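Local atomic coordinates of TqaA (Penicillium aethiopicum, PDB entry 5DLK), a protein that probably closes nonribosomal peptides into macrocycles through its C-terminal condensation-like domain, the part crystallised here, which receives substrate on a phosphopantetheine arm. Residues D207-H210 with Y211-R215; L52-T55 with Q56-V60; Q230-R233 with H234-G238. All blocks are in the same frame, centred on the assembly; numbering follows the deposited sequence. Where two conformers were deposited one is given.

Contact 1. Residues D207-H210 with Y211-R215; sequences DFAH and YLYHR
The ring of F208 takes L212 over one face, with CE2 of F208 4.0 Å from CG of L212 and 3.9 Å from CD1. This is an i to i+4 pairing in the first turns of helix 208-218, part of the condensation domain. The Y211 ring lies next to F208 as well. The two planes differ by only 16°, but with centroids 5.9 Å apart they are slid past one another and barely overlap; CE1 of F208 meets CD2 of Y211 along this flank. In both aromatics CG is trans to the backbone N (chi1 -174° in F208, 178° in Y211), which sets each ring on the carbonyl side of its own residue. The hydroxyl of Y211 continues to the carbonyl of G312, while L212 and A209 pack on L52 of strand 47-53.

D207 is the N-cap: its OD1 accepts from H210 N at 3.1 Å, and its other carboxylate oxygen binds S96. Behind the cap the helical ladder begins with a weak bond from Y211 N to D207 O, 3.5 Å, and then tightens. A209 O accepts from Y213 N at 2.9 Å, while CD2 of the Y213 ring sits 3.1 Å from that same A209 O.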
ATOM      1  N   ASP A 207       0.871  -2.362  17.300  1.00 32.53           N
ATOM      2  CA  ASP A 207       0.468  -1.331  16.354  1.00 35.04           C
ATOM      3  C   ASP A 207       1.615  -0.952  15.432  1.00 30.51           C
ATOM      4  O   ASP A 207       2.713  -1.509  15.525  1.00 29.22           O
ATOM      5  CB  ASP A 207      -0.083  -0.091  17.059  1.00 31.28           C
ATOM      6  CG  ASP A 207       0.875   0.511  18.060  1.00 34.18           C
ATOM      7  OD1 ASP A 207       2.071   0.144  18.072  1.00 38.15           O
ATOM      8  OD2 ASP A 207       0.425   1.388  18.837  1.00 40.05           O
ATOM      9  N   PHE A 208       1.343  -0.009  14.536  1.00 26.57           N
ATOM     10  CA  PHE A 208       2.334   0.389  13.555  1.00 26.28           C
ATOM     11  C   PHE A 208       3.533   1.060  14.223  1.00 26.25           C
ATOM     12  O   PHE A 208       4.668   0.868  13.803  1.00 22.90           O
ATOM     13  CB  PHE A 208       1.691   1.308  12.511  1.00 25.70           C
ATOM     14  CG  PHE A 208       2.604   1.659  11.386  1.00 23.39           C
ATOM     15  CD1 PHE A 208       3.073   0.672  10.530  1.00 26.44           C
ATOM     16  CD2 PHE A 208       3.006   2.973  11.196  1.00 20.49           C
ATOM     17  CE1 PHE A 208       3.931   0.992   9.496  1.00 22.99           C
ATOM     18  CE2 PHE A 208       3.859   3.306  10.161  1.00 21.43           C
ATOM     19  CZ  PHE A 208       4.323   2.317   9.311  1.00 19.37           C
ATOM     20  N   ALA A 209       3.299   1.834  15.282  1.00 25.11           N
ATOM     21  CA  ALA A 209       4.417   2.455  15.986  1.00 26.59           C
ATOM     22  C   ALA A 209       5.424   1.396  16.459  1.00 24.79           C
ATOM     23  O   ALA A 209       6.633   1.622  16.405  1.00 25.68           O
ATOM     24  CB  ALA A 209       3.921   3.292  17.167  1.00 27.84           C
ATOM     25  N   HIS A 210       4.941   0.229  16.877  0.51 24.94           N
ATOM     26  CA  HIS A 210       5.832  -0.824  17.374  0.51 26.78           C
ATOM     27  C   HIS A 210       6.665  -1.466  16.257  0.51 25.84           C
ATOM     28  O   HIS A 210       7.758  -1.974  16.487  0.51 23.58           O
ATOM     29  CB  HIS A 210       5.022  -1.889  18.106  0.51 28.67           C
ATOM     30  CG  HIS A 210       4.268  -1.355  19.282  0.51 30.26           C
ATOM     31  ND1 HIS A 210       3.054  -1.866  19.688  0.51 34.73           N
ATOM     32  CD2 HIS A 210       4.547  -0.333  20.124  0.51 31.19           C
ATOM     33  CE1 HIS A 210       2.623  -1.187  20.735  0.51 29.94           C
ATOM     34  NE2 HIS A 210       3.511  -0.251  21.021  0.51 29.70           N
ATOM     35  N   TYR A 211       6.131  -1.450  15.046  1.00 26.47           N
ATOM     36  CA  TYR A 211       6.903  -1.837  13.875  1.00 22.47           C
ATOM     37  C   TYR A 211       8.070  -0.877  13.679  1.00 23.76           C
ATOM     38  O   TYR A 211       9.212  -1.304  13.458  1.00 24.98           O
ATOM     39  CB  TYR A 211       5.990  -1.846  12.649  1.00 24.39           C
ATOM     40  CG  TYR A 211       6.667  -2.182  11.339  1.00 22.73           C
ATOM     41  CD1 TYR A 211       6.901  -3.497  10.975  1.00 24.47           C
ATOM     42  CD2 TYR A 211       7.037  -1.174  10.453  1.00 26.45           C
ATOM     43  CE1 TYR A 211       7.495  -3.809   9.760  1.00 25.33           C
ATOM     44  CE2 TYR A 211       7.643  -1.473   9.251  1.00 23.01           C
ATOM     45  CZ  TYR A 211       7.868  -2.793   8.911  1.00 24.66           C
ATOM     46  OH  TYR A 211       8.464  -3.096   7.708  1.00 26.41           O
ATOM     47  N   LEU A 212       7.781   0.415  13.787  1.00 20.95           N
ATOM     48  CA  LEU A 212       8.793   1.449  13.617  1.00 20.97           C
ATOM     49  C   LEU A 212       9.881   1.363  14.701  1.00 27.99           C
ATOM     50  O   LEU A 212      11.075   1.464  14.396  1.00 24.04           O
ATOM     51  CB  LEU A 212       8.149   2.832  13.605  1.00 22.94           C
ATOM     52  CG  LEU A 212       7.188   3.091  12.434  1.00 25.55           C
ATOM     53  CD1 LEU A 212       6.717   4.533  12.432  1.00 22.74           C
ATOM     54  CD2 LEU A 212       7.865   2.723  11.109  1.00 22.86           C
ATOM     55  N   TYR A 213       9.486   1.171  15.960  1.00 25.14           N
ATOM     56  CA  TYR A 213      10.486   1.013  17.030  1.00 26.39           C
ATOM     57  C   TYR A 213      11.360  -0.218  16.799  1.00 26.60           C
ATOM     58  O   TYR A 213      12.583  -0.177  16.995  1.00 28.30           O
ATOM     59  CB  TYR A 213       9.809   0.929  18.406  1.00 25.22           C
ATOM     60  CG  TYR A 213       9.268   2.267  18.867  1.00 25.68           C
ATOM     61  CD1 TYR A 213      10.116   3.354  19.044  1.00 28.83           C
ATOM     62  CD2 TYR A 213       7.910   2.445  19.125  1.00 27.97           C
ATOM     63  CE1 TYR A 213       9.626   4.592  19.454  1.00 31.40           C
ATOM     64  CE2 TYR A 213       7.412   3.673  19.539  1.00 25.10           C
ATOM     65  CZ  TYR A 213       8.272   4.742  19.703  1.00 27.96           C
ATOM     66  OH  TYR A 213       7.795   5.968  20.112  1.00 27.33           O
ATOM     67  N   HIS A 214      10.734  -1.312  16.384  1.00 23.96           N
ATOM     68  CA  HIS A 214      11.468  -2.544  16.107  1.00 29.51           C
ATOM     69  C   HIS A 214      12.481  -2.384  14.957  1.00 34.62           C
ATOM     70  O   HIS A 214      13.603  -2.896  15.051  1.00 28.97           O
ATOM     71  CB  HIS A 214      10.490  -3.669  15.803  1.00 27.06           C
ATOM     72  CG  HIS A 214      11.107  -5.029  15.841  1.00 42.17           C
ATOM     73  ND1 HIS A 214      11.881  -5.525  14.811  1.00 46.61           N
ATOM     74  CD2 HIS A 214      11.083  -5.991  16.793  1.00 39.73           C
ATOM     75  CE1 HIS A 214      12.297  -6.740  15.123  1.00 44.91           C
ATOM     76  NE2 HIS A 214      11.825  -7.048  16.318  1.00 48.46           N
ATOM     77  N   ARG A 215      12.103  -1.682  13.884  1.00 27.26           N
ATOM     78  CA  ARG A 215      13.064  -1.362  12.819  1.00 27.42           C
ATOM     79  C   ARG A 215      14.305  -0.651  13.355  1.00 33.96           C
ATOM     80  O   ARG A 215      15.434  -0.973  12.970  1.00 28.59           O
ATOM     81  CB  ARG A 215      12.440  -0.477  11.741  1.00 26.68           C
ATOM     82  CG  ARG A 215      11.441  -1.158  10.841  1.00 30.40           C
ATOM     83  CD  ARG A 215      11.354  -0.408   9.509  1.00 27.06           C
ATOM     84  NE  ARG A 215      11.148   1.027   9.701  1.00 25.54           N
ATOM     85  CZ  ARG A 215      11.151   1.917   8.712  1.00 28.32           C
ATOM     86  NH1 ARG A 215      11.354   1.520   7.457  1.00 20.16           N
ATOM     87  NH2 ARG A 215      10.953   3.203   8.974  1.00 24.16           N
TER

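Contact 2. Residues L52-T55 with Q56-V60; sequences LPAT and QAQHV
T55 and Q58 meet in a reciprocal pair of hydrogen bonds at the start of helix 56-63. T55 OG1 accepts from Q58 N at 2.9 Å, and the bond is nearly straight, 167° at the hydrogen. The return bond runs from T55 N to Q58 OE1, also 2.9 Å, in the plane of the amide and on a lone pair of the oxygen. The OG1 of T55 reaches Q58 N because it sits between its own N and carbonyl carbon (chi1 67°). The glutamine chain crosses the threonine at about a right angle, with its CG 3.2 Å from T55 OG1 and its OE1 3.4 Å from A54 CA.

The far end of the amide is held too: Q58 NE2 donates to S179 O and to Q111 OE1, which fixes which way the group is turned. With an alanine at Q58, T55 N would probably be left without its acceptor and S179 O and Q111 OE1 without this donor. Q56 touches T55 mainly through the backbone and CB, 3.7 Å from T55 C; its N and OE1 turn instead to E367 OE1 and R369 N. H59 N then closes the first helical turn on T55 O at 3.0 Å. The whole is a capping box, here turning the chain from the end of strand 47-53 into helix 56-63.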
ATOM      1  N   LEU A  52       6.054  10.102  15.959  1.00 25.67           N
ATOM      2  CA  LEU A  52       7.103   9.401  15.196  1.00 24.88           C
ATOM      3  C   LEU A  52       7.242   9.989  13.801  1.00 25.51           C
ATOM      4  O   LEU A  52       6.320  10.601  13.288  1.00 26.07           O
ATOM      5  CB  LEU A  52       6.794   7.903  15.078  1.00 23.22           C
ATOM      6  CG  LEU A  52       6.550   7.115  16.361  1.00 31.57           C
ATOM      7  CD1 LEU A  52       5.047   7.023  16.632  1.00 33.75           C
ATOM      8  CD2 LEU A  52       7.181   5.745  16.282  1.00 30.28           C
ATOM      9  N   PRO A  53       8.403   9.785  13.159  1.00 25.86           N
ATOM     10  CA  PRO A  53       8.447  10.182  11.748  1.00 22.74           C
ATOM     11  C   PRO A  53       7.498   9.299  10.949  1.00 21.08           C
ATOM     12  O   PRO A  53       7.296   8.134  11.330  1.00 22.81           O
ATOM     13  CB  PRO A  53       9.917   9.930  11.347  1.00 25.63           C
ATOM     14  CG  PRO A  53      10.669   9.820  12.678  1.00 27.22           C
ATOM     15  CD  PRO A  53       9.678   9.205  13.621  1.00 27.34           C
ATOM     16  N   ALA A  54       6.900   9.855   9.897  1.00 19.18           N
ATOM     17  CA  ALA A  54       6.194   9.043   8.922  1.00 21.01           C
ATOM     18  C   ALA A  54       7.254   8.365   8.033  1.00 22.43           C
ATOM     19  O   ALA A  54       8.302   8.949   7.773  1.00 23.69           O
ATOM     20  CB  ALA A  54       5.270   9.889   8.097  1.00 20.75           C
ATOM     21  N   THR A  55       6.981   7.156   7.563  1.00 21.63           N
ATOM     22  CA  THR A  55       7.955   6.463   6.710  1.00 18.86           C
ATOM     23  C   THR A  55       7.936   7.036   5.302  1.00 20.85           C
ATOM     24  O   THR A  55       6.978   7.710   4.898  1.00 17.84           O
ATOM     25  CB  THR A  55       7.665   4.968   6.619  1.00 20.78           C
ATOM     26  OG1 THR A  55       6.425   4.766   5.919  1.00 18.83           O
ATOM     27  CG2 THR A  55       7.579   4.349   8.000  1.00 18.64           C
ATOM     28  N   GLN A  56       8.984   6.746   4.535  1.00 16.18           N
ATOM     29  CA  GLN A  56       9.024   7.167   3.155  1.00 17.06           C
ATOM     30  C   GLN A  56       7.851   6.576   2.384  1.00 15.49           C
ATOM     31  O   GLN A  56       7.259   7.249   1.542  1.00 18.85           O
ATOM     32  CB  GLN A  56      10.355   6.736   2.500  1.00 14.39           C
ATOM     33  CG  GLN A  56      10.549   7.320   1.123  1.00 17.61           C
ATOM     34  CD  GLN A  56      11.982   7.136   0.637  1.00 16.81           C
ATOM     35  OE1 GLN A  56      12.801   6.579   1.342  1.00 18.20           O
ATOM     36  NE2 GLN A  56      12.262   7.582  -0.578  1.00 19.37           N
ATOM     37  N   ALA A  57       7.507   5.325   2.679  1.00 17.02           N
ATOM     38  CA  ALA A  57       6.387   4.686   1.973  1.00 18.80           C
ATOM     39  C   ALA A  57       5.050   5.353   2.338  1.00 16.80           C
ATOM     40  O   ALA A  57       4.202   5.589   1.478  1.00 17.62           O
ATOM     41  CB  ALA A  57       6.338   3.187   2.283  1.00 17.64           C
ATOM     42  N   GLN A  58       4.860   5.648   3.618  1.00 19.53           N
ATOM     43  CA  GLN A  58       3.678   6.430   4.008  1.00 18.52           C
ATOM     44  C   GLN A  58       3.587   7.729   3.237  1.00 19.21           C
ATOM     45  O   GLN A  58       2.513   8.107   2.746  1.00 16.83           O
ATOM     46  CB  GLN A  58       3.705   6.723   5.508  1.00 15.97           C
ATOM     47  CG  GLN A  58       3.305   5.538   6.349  1.00 16.43           C
ATOM     48  CD  GLN A  58       3.283   5.902   7.817  1.00 21.60           C
ATOM     49  OE1 GLN A  58       4.309   6.309   8.371  1.00 20.21           O
ATOM     50  NE2 GLN A  58       2.103   5.807   8.447  1.00 19.50           N
ATOM     51  N   HIS A  59       4.716   8.421   3.140  1.00 15.81           N
ATOM     52  CA  HIS A  59       4.791   9.688   2.410  1.00 17.66           C
ATOM     53  C   HIS A  59       4.505   9.540   0.918  1.00 18.72           C
ATOM     54  O   HIS A  59       3.920  10.430   0.294  1.00 18.82           O
ATOM     55  CB  HIS A  59       6.174  10.311   2.608  1.00 21.84           C
ATOM     56  CG  HIS A  59       6.204  11.792   2.417  1.00 27.08           C
ATOM     57  ND1 HIS A  59       7.377  12.496   2.254  1.00 30.37           N
ATOM     58  CD2 HIS A  59       5.205  12.708   2.362  1.00 31.92           C
ATOM     59  CE1 HIS A  59       7.103  13.781   2.113  1.00 32.35           C
ATOM     60  NE2 HIS A  59       5.791  13.936   2.172  1.00 30.68           N
ATOM     61  N   VAL A  60       4.941   8.430   0.330  1.00 16.76           N
ATOM     62  CA  VAL A  60       4.612   8.146  -1.072  1.00 15.61           C
ATOM     63  C   VAL A  60       3.110   8.223  -1.275  1.00 16.04           C
ATOM     64  O   VAL A  60       2.616   8.896  -2.189  1.00 16.69           O
ATOM     65  CB  VAL A  60       5.113   6.745  -1.510  1.00 16.85           C
ATOM     66  CG1 VAL A  60       4.406   6.270  -2.798  1.00 16.10           C
ATOM     67  CG2 VAL A  60       6.616   6.771  -1.694  1.00 20.44           C
TER

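Contact 3. Residues Q230-R233 with H234-G238; sequences QFWR and HYLDG
F231, W232 and Y235 gather on one flank of the last turns of helix 227-235, W232 and Y235 buried and F231 partly so, and their rings make the tight half of this contact. F231 and Y235 run side by side in the same direction. Their planes are inclined at 37°, neither stacked nor edge-to-face, yet CZ of F231 comes within 3.5 Å of CD1 of Y235. Nearer the backbone, CB of Y235 lies over the face of F231 in a CH-pi contact, 4.2 Å from the ring centroid. W232 approaches Y235 differently: the edge of its six-membered ring is turned toward the face of Y235 in an offset edge-to-face pair, planes at 77°, with CZ3 of W232 3.7 Å from CD2 of Y235. F231 CE1 in turn stands above the centre of the indole, so each ring touches the other two. Y235 reaches both partners with CG trans to the backbone N, chi1 -178°. The polar ends are satisfied outside the cluster, W232 NE1 by H363 O and Y235 OH by Q356 O. F231 also stacks on H363.

The other flank is looser. Q230, R233, H234 and D237 are exposed, and they meet across the contact mostly through backbone and CB atoms; the imidazole end of H234 leads away. R233 NE and D237 OD1, although of opposite charge, stay 6.9 Å apart. Regular helical bonding continues underneath, Y235 N to F231 O at 2.8 Å and L236 N to W232 O at 3.0 Å, before the chain leaves the helix. The arrangement is an aromatic cluster at a helix C-terminus, joining that helix to helix 368-375 and strand 329-336; the Y235 side chain lies about 6 Å from that of Y357, a phosphopantetheine-binding residue.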
ATOM      1  N   GLN A 230      25.185  -3.246   4.473  1.00 20.11           N
ATOM      2  CA  GLN A 230      26.257  -4.007   3.831  1.00 17.99           C
ATOM      3  C   GLN A 230      25.674  -4.836   2.697  1.00 20.57           C
ATOM      4  O   GLN A 230      26.261  -4.919   1.605  1.00 19.16           O
ATOM      5  CB  GLN A 230      26.967  -4.905   4.838  1.00 19.39           C
ATOM      6  CG  GLN A 230      27.862  -4.103   5.787  1.00 23.22           C
ATOM      7  CD  GLN A 230      28.386  -4.942   6.951  1.00 32.09           C
ATOM      8  OE1 GLN A 230      28.059  -6.129   7.079  1.00 30.47           O
ATOM      9  NE2 GLN A 230      29.206  -4.327   7.804  1.00 33.87           N
ATOM     10  N   PHE A 231      24.522  -5.448   2.962  1.00 18.68           N
ATOM     11  CA  PHE A 231      23.841  -6.231   1.935  1.00 18.62           C
ATOM     12  C   PHE A 231      23.501  -5.372   0.726  1.00 17.29           C
ATOM     13  O   PHE A 231      23.792  -5.757  -0.400  1.00 16.28           O
ATOM     14  CB  PHE A 231      22.549  -6.877   2.448  1.00 19.24           C
ATOM     15  CG  PHE A 231      21.666  -7.382   1.331  1.00 16.45           C
ATOM     16  CD1 PHE A 231      20.587  -6.607   0.883  1.00 16.73           C
ATOM     17  CD2 PHE A 231      21.946  -8.588   0.696  1.00 16.63           C
ATOM     18  CE1 PHE A 231      19.787  -7.040  -0.174  1.00 18.43           C
ATOM     19  CE2 PHE A 231      21.145  -9.045  -0.368  1.00 18.75           C
ATOM     20  CZ  PHE A 231      20.053  -8.254  -0.795  1.00 14.58           C
ATOM     21  N   TRP A 232      22.856  -4.226   0.945  1.00 16.04           N
ATOM     22  CA  TRP A 232      22.421  -3.435  -0.213  1.00 16.50           C
ATOM     23  C   TRP A 232      23.622  -2.926  -1.008  1.00 16.27           C
ATOM     24  O   TRP A 232      23.557  -2.859  -2.219  1.00 14.67           O
ATOM     25  CB  TRP A 232      21.516  -2.280   0.214  1.00 16.12           C
ATOM     26  CG  TRP A 232      20.107  -2.741   0.544  1.00 17.05           C
ATOM     27  CD1 TRP A 232      19.514  -2.817   1.788  1.00 17.36           C
ATOM     28  CD2 TRP A 232      19.128  -3.223  -0.395  1.00 14.88           C
ATOM     29  NE1 TRP A 232      18.223  -3.300   1.669  1.00 15.46           N
ATOM     30  CE2 TRP A 232      17.964  -3.558   0.344  1.00 16.50           C
ATOM     31  CE3 TRP A 232      19.121  -3.387  -1.786  1.00 15.23           C
ATOM     32  CZ2 TRP A 232      16.815  -4.061  -0.261  1.00 15.99           C
ATOM     33  CZ3 TRP A 232      17.970  -3.885  -2.391  1.00 18.39           C
ATOM     34  CH2 TRP A 232      16.835  -4.211  -1.626  1.00 17.30           C
ATOM     35  N   ARG A 233      24.719  -2.568  -0.330  1.00 15.29           N
ATOM     36  CA  ARG A 233      25.921  -2.157  -1.054  1.00 15.47           C
ATOM     37  C   ARG A 233      26.431  -3.272  -1.965  1.00 16.39           C
ATOM     38  O   ARG A 233      26.810  -3.024  -3.105  1.00 17.98           O
ATOM     39  CB  ARG A 233      27.035  -1.734  -0.077  1.00 16.31           C
ATOM     40  CG  ARG A 233      28.358  -1.450  -0.770  1.00 22.66           C
ATOM     41  CD  ARG A 233      29.250  -0.541   0.066  1.00 32.70           C
ATOM     42  NE  ARG A 233      29.015   0.854  -0.303  1.00 38.48           N
ATOM     43  CZ  ARG A 233      28.537   1.764   0.528  1.00 33.76           C
ATOM     44  NH1 ARG A 233      28.261   1.418   1.775  1.00 47.77           N
ATOM     45  NH2 ARG A 233      28.334   3.014   0.116  1.00 31.73           N
ATOM     46  N   HIS A 234      26.420  -4.495  -1.456  1.00 14.86           N
ATOM     47  CA  HIS A 234      26.894  -5.654  -2.220  1.00 16.15           C
ATOM     48  C   HIS A 234      25.935  -5.940  -3.394  1.00 15.08           C
ATOM     49  O   HIS A 234      26.345  -6.166  -4.530  1.00 15.53           O
ATOM     50  CB  HIS A 234      26.992  -6.861  -1.294  1.00 16.65           C
ATOM     51  CG  HIS A 234      27.595  -8.074  -1.926  1.00 25.49           C
ATOM     52  ND1 HIS A 234      28.952  -8.218  -2.114  1.00 33.96           N
ATOM     53  CD2 HIS A 234      27.029  -9.218  -2.381  1.00 29.01           C
ATOM     54  CE1 HIS A 234      29.196  -9.392  -2.672  1.00 32.82           C
ATOM     55  NE2 HIS A 234      28.045 -10.015  -2.850  1.00 30.62           N
ATOM     56  N   TYR A 235      24.646  -5.906  -3.081  1.00 15.10           N
ATOM     57  CA  TYR A 235      23.600  -6.223  -4.053  1.00 13.97           C
ATOM     58  C   TYR A 235      23.606  -5.256  -5.227  1.00 14.19           C
ATOM     59  O   TYR A 235      23.370  -5.659  -6.381  1.00 14.71           O
ATOM     60  CB  TYR A 235      22.239  -6.186  -3.330  1.00 13.86           C
ATOM     61  CG  TYR A 235      21.025  -6.533  -4.151  1.00 14.11           C
ATOM     62  CD1 TYR A 235      20.575  -7.848  -4.237  1.00 14.39           C
ATOM     63  CD2 TYR A 235      20.296  -5.534  -4.799  1.00 13.64           C
ATOM     64  CE1 TYR A 235      19.422  -8.162  -4.949  1.00 13.84           C
ATOM     65  CE2 TYR A 235      19.153  -5.844  -5.533  1.00 14.74           C
ATOM     66  CZ  TYR A 235      18.731  -7.157  -5.607  1.00 15.19           C
ATOM     67  OH  TYR A 235      17.602  -7.478  -6.340  1.00 15.65           O
ATOM     68  N   LEU A 236      23.869  -3.978  -4.931  1.00 13.77           N
ATOM     69  CA  LEU A 236      23.799  -2.927  -5.934  1.00 14.68           C
ATOM     70  C   LEU A 236      25.165  -2.567  -6.510  1.00 14.62           C
ATOM     71  O   LEU A 236      25.281  -1.674  -7.342  1.00 14.30           O
ATOM     72  CB  LEU A 236      23.148  -1.664  -5.337  1.00 14.02           C
ATOM     73  CG  LEU A 236      21.661  -1.803  -4.998  1.00 15.10           C
ATOM     74  CD1 LEU A 236      21.171  -0.560  -4.236  1.00 16.38           C
ATOM     75  CD2 LEU A 236      20.794  -2.045  -6.270  1.00 14.16           C
ATOM     76  N   ASP A 237      26.195  -3.288  -6.090  1.00 15.01           N
ATOM     77  CA  ASP A 237      27.542  -2.969  -6.529  1.00 17.28           C
ATOM     78  C   ASP A 237      27.684  -3.086  -8.049  1.00 20.04           C
ATOM     79  O   ASP A 237      27.420  -4.144  -8.629  1.00 19.17           O
ATOM     80  CB  ASP A 237      28.538  -3.895  -5.840  1.00 20.61           C
ATOM     81  CG  ASP A 237      29.951  -3.660  -6.301  1.00 28.67           C
ATOM     82  OD1 ASP A 237      30.408  -2.507  -6.219  1.00 31.63           O
ATOM     83  OD2 ASP A 237      30.592  -4.627  -6.759  1.00 42.77           O
ATOM     84  N   GLY A 238      28.099  -1.988  -8.678  1.00 17.57           N
ATOM     85  CA  GLY A 238      28.242  -1.927 -10.120  1.00 23.03           C
ATOM     86  C   GLY A 238      26.953  -1.657 -10.887  1.00 23.24           C
ATOM     87  O   GLY A 238      26.973  -1.565 -12.117  1.00 23.29           O
TER

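In the fold
Along the chain contact 2 comes first, then contact 1, then contact 3, all within one condensation domain. Contacts 1 and 2 are neighbours, their centres about 12 Å apart: helix 208-218 lies against the junction of strand 47-53 and helix 56-63, with CD2 of L212 3.5 Å from CG2 of T55 and CE2 of F208 3.5 Å from NE2 of Q58. Contact 3 stands apart, its centre about 26 Å from that of contact 1 and about 24 Å from that of contact 2, although its helix 227-235 directly follows helix 208-218. Contacts 1 and 3 nevertheless each lie close to a phosphopantetheine-binding residue: the side chain of Y211 is about 7 Å from that of N311, and Y235 lies near Y357.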